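Long-range contact in cleavage stimulation factor 77 (Encephalitozoon cuniculi, PDB 2UY1), which probably serves as a helical-repeat scaffold in mRNA 3'-end processing and may bind mRNA: residues R197-H202 with F217-Y222. Sequence-based numbering, arbitrary orientation.
Sequences RMHFIH and FFYSEY
One side of the His202 ring meets both Tyr219 and Tyr222 in an aromatic cluster that joins helices 193-208 and 213-225, neighbouring antiparallel helices of the HAT-repeat (TPR-like) solenoid. The two segments run at 161°, their axes 10.6 Å apart. The imidazole of His202 lies nearly parallel to both tyrosine rings (planes at 13° and 19°) but is slid off each, so there is little true stacking. His202 CB is placed over the face of Tyr219, though modelled too close for its exact distance to be trusted, and His202 CE1 approaches Tyr222 CG at 3.5 Å. Both tyrosines have CG anti to the backbone N, which sends their rings across to helix 193-208. Tyr222 ends with OH and CZ against Met198 CB, and its edge also points at the face of His199, the planes nearly perpendicular. Tyr219 OH reaches His199 at the ring edge, forming a 2.6 Å hydrogen bond with ND1; His199 NE2 is bonded to Glu195, so both ring nitrogens are engaged and the rotation of the imidazole is fixed. Tyr219 also packs on Lys231 and Val235 of helix 229-242. His202 is likewise gripped at both nitrogens: ND1 donates to Met198 O (2.8 Å) from above the carbonyl plane, on the face opposite to that used by His202 N, and NE2 bonds at 2.8 Å to a water that donates to Phe218 O.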
loop_
_atom_site.group_PDB
_atom_site.type_symbol
_atom_site.label_atom_id
_atom_site.label_comp_id
_atom_site.label_asym_id
_atom_site.label_seq_id
_atom_site.Cartn_x
_atom_site.Cartn_y
_atom_site.Cartn_z
ATOM N N ARG B 197 -38.331 -10.854 24.782
ATOM C CA ARG B 197 -36.969 -11.223 25.097
ATOM C C ARG B 197 -35.936 -10.242 24.528
ATOM O O ARG B 197 -34.927 -9.956 25.168
ATOM C CB ARG B 197 -36.648 -12.644 24.631
ATOM C CG ARG B 197 -35.169 -13.083 24.991
ATOM C CD ARG B 197 -35.004 -14.604 25.163
ATOM N NE ARG B 197 -33.628 -14.967 25.472
ATOM C CZ ARG B 197 -33.114 -15.025 26.704
ATOM N NH1 ARG B 197 -33.872 -14.717 27.774
ATOM N NH2 ARG B 197 -31.838 -15.363 26.863
ATOM N N MET B 198 -36.178 -9.782 23.312
ATOM C CA MET B 198 -35.220 -8.925 22.581
ATOM C C MET B 198 -35.213 -7.484 23.139
ATOM O O MET B 198 -34.168 -6.806 23.169
ATOM C CB MET B 198 -35.574 -8.904 21.076
ATOM C CG MET B 198 -35.212 -10.200 20.280
ATOM S SD MET B 198 -33.637 -10.946 20.752
ATOM C CE MET B 198 -32.471 -9.621 20.352
ATOM N N HIS B 199 -36.385 -7.015 23.565
ATOM C CA HIS B 199 -36.492 -5.705 24.218
ATOM C C HIS B 199 -35.637 -5.698 25.473
ATOM O O HIS B 199 -34.825 -4.805 25.643
ATOM C CB HIS B 199 -37.941 -5.369 24.546
ATOM C CG HIS B 199 -38.764 -4.986 23.344
ATOM N ND1 HIS B 199 -38.425 -3.949 22.504
ATOM C CD2 HIS B 199 -39.945 -5.464 22.884
ATOM C CE1 HIS B 199 -39.346 -3.814 21.567
ATOM N NE2 HIS B 199 -40.282 -4.725 21.774
ATOM N N PHE B 200 -35.769 -6.732 26.314
ATOM C CA PHE B 200 -35.004 -6.810 27.562
ATOM C C PHE B 200 -33.518 -6.733 27.280
ATOM O O PHE B 200 -32.793 -5.977 27.935
ATOM C CB PHE B 200 -35.292 -8.098 28.365
ATOM C CG PHE B 200 -34.277 -8.355 29.417
ATOM C CD1 PHE B 200 -34.373 -7.731 30.656
ATOM C CD2 PHE B 200 -33.185 -9.145 29.157
ATOM C CE1 PHE B 200 -33.404 -7.927 31.608
ATOM C CE2 PHE B 200 -32.190 -9.356 30.120
ATOM C CZ PHE B 200 -32.306 -8.764 31.339
ATOM N N ILE B 201 -33.061 -7.567 26.339
ATOM C CA ILE B 201 -31.634 -7.664 26.025
ATOM C C ILE B 201 -31.096 -6.301 25.583
ATOM O O ILE B 201 -30.096 -5.854 26.118
ATOM C CB ILE B 201 -31.351 -8.851 25.000
ATOM C CG1 ILE B 201 -31.493 -10.213 25.729
ATOM C CG2 ILE B 201 -30.021 -8.705 24.287
ATOM C CD1 ILE B 201 -31.187 -11.471 24.875
ATOM N N HIS B 202 -31.770 -5.626 24.646
ATOM C CA HIS B 202 -31.321 -4.313 24.147
ATOM C C HIS B 202 -31.370 -3.218 25.246
ATOM O O HIS B 202 -30.454 -2.404 25.367
ATOM C CB HIS B 202 -32.176 -3.838 22.964
ATOM C CG HIS B 202 -31.883 -4.540 21.667
ATOM N ND1 HIS B 202 -32.616 -5.625 21.221
ATOM C CD2 HIS B 202 -30.946 -4.300 20.716
ATOM C CE1 HIS B 202 -32.114 -6.054 20.071
ATOM N NE2 HIS B 202 -31.108 -5.260 19.736
ATOM N N PHE B 217 -27.649 2.492 18.366
ATOM C CA PHE B 217 -27.817 2.081 16.954
ATOM C C PHE B 217 -28.307 0.609 16.856
ATOM O O PHE B 217 -29.127 0.313 15.999
ATOM C CB PHE B 217 -26.523 2.302 16.142
ATOM C CG PHE B 217 -26.516 1.604 14.754
ATOM C CD1 PHE B 217 -26.909 2.293 13.621
ATOM C CD2 PHE B 217 -26.132 0.234 14.625
ATOM C CE1 PHE B 217 -26.879 1.663 12.339
ATOM C CE2 PHE B 217 -26.143 -0.434 13.385
ATOM C CZ PHE B 217 -26.545 0.274 12.228
ATOM N N PHE B 218 -27.775 -0.302 17.698
ATOM C CA PHE B 218 -28.204 -1.724 17.672
ATOM C C PHE B 218 -29.724 -1.869 17.878
ATOM O O PHE B 218 -30.425 -2.521 17.091
ATOM C CB PHE B 218 -27.574 -2.571 18.785
ATOM C CG PHE B 218 -26.072 -2.725 18.734
ATOM C CD1 PHE B 218 -25.318 -2.529 17.564
ATOM C CD2 PHE B 218 -25.418 -3.165 19.875
ATOM C CE1 PHE B 218 -23.911 -2.701 17.557
ATOM C CE2 PHE B 218 -24.040 -3.349 19.867
ATOM C CZ PHE B 218 -23.288 -3.100 18.712
ATOM N N TYR B 219 -30.222 -1.253 18.946
ATOM C CA TYR B 219 -31.664 -1.240 19.278
ATOM C C TYR B 219 -32.492 -0.503 18.254
ATOM O O TYR B 219 -33.566 -0.978 17.849
ATOM C CB TYR B 219 -31.890 -0.636 20.677
ATOM C CG TYR B 219 -33.232 -0.981 21.328
ATOM C CD1 TYR B 219 -33.936 -2.118 20.951
ATOM C CD2 TYR B 219 -33.729 -0.234 22.389
ATOM C CE1 TYR B 219 -35.118 -2.480 21.574
ATOM C CE2 TYR B 219 -34.947 -0.550 22.998
ATOM C CZ TYR B 219 -35.624 -1.661 22.608
ATOM O OH TYR B 219 -36.828 -1.978 23.214
ATOM N N SER B 220 -32.037 0.672 17.835
ATOM C CA SER B 220 -32.753 1.413 16.799
ATOM C C SER B 220 -33.003 0.509 15.572
ATOM O O SER B 220 -34.124 0.449 15.033
ATOM C CB SER B 220 -31.932 2.656 16.406
ATOM O OG SER B 220 -32.497 3.307 15.257
ATOM N N GLU B 221 -31.936 -0.188 15.150
ATOM C CA GLU B 221 -31.980 -1.058 13.966
ATOM C C GLU B 221 -32.910 -2.223 14.206
ATOM O O GLU B 221 -33.740 -2.498 13.377
ATOM C CB GLU B 221 -30.610 -1.559 13.553
ATOM C CG GLU B 221 -29.746 -0.528 12.782
ATOM C CD GLU B 221 -30.341 -0.035 11.467
ATOM O OE1 GLU B 221 -30.365 -0.798 10.467
ATOM O OE2 GLU B 221 -30.735 1.147 11.401
ATOM N N TYR B 222 -32.810 -2.849 15.376
ATOM C CA TYR B 222 -33.748 -3.901 15.755
ATOM C C TYR B 222 -35.190 -3.402 15.675
ATOM O O TYR B 222 -36.057 -4.050 15.088
ATOM C CB TYR B 222 -33.447 -4.435 17.148
ATOM C CG TYR B 222 -34.559 -5.327 17.618
ATOM C CD1 TYR B 222 -34.719 -6.608 17.077
ATOM C CD2 TYR B 222 -35.474 -4.890 18.578
ATOM C CE1 TYR B 222 -35.760 -7.455 17.502
ATOM C CE2 TYR B 222 -36.508 -5.727 19.009
ATOM C CZ TYR B 222 -36.650 -6.999 18.464
ATOM O OH TYR B 222 -37.684 -7.821 18.872
HETATM O O HOH W 1 -29.796 -5.457 17.314
#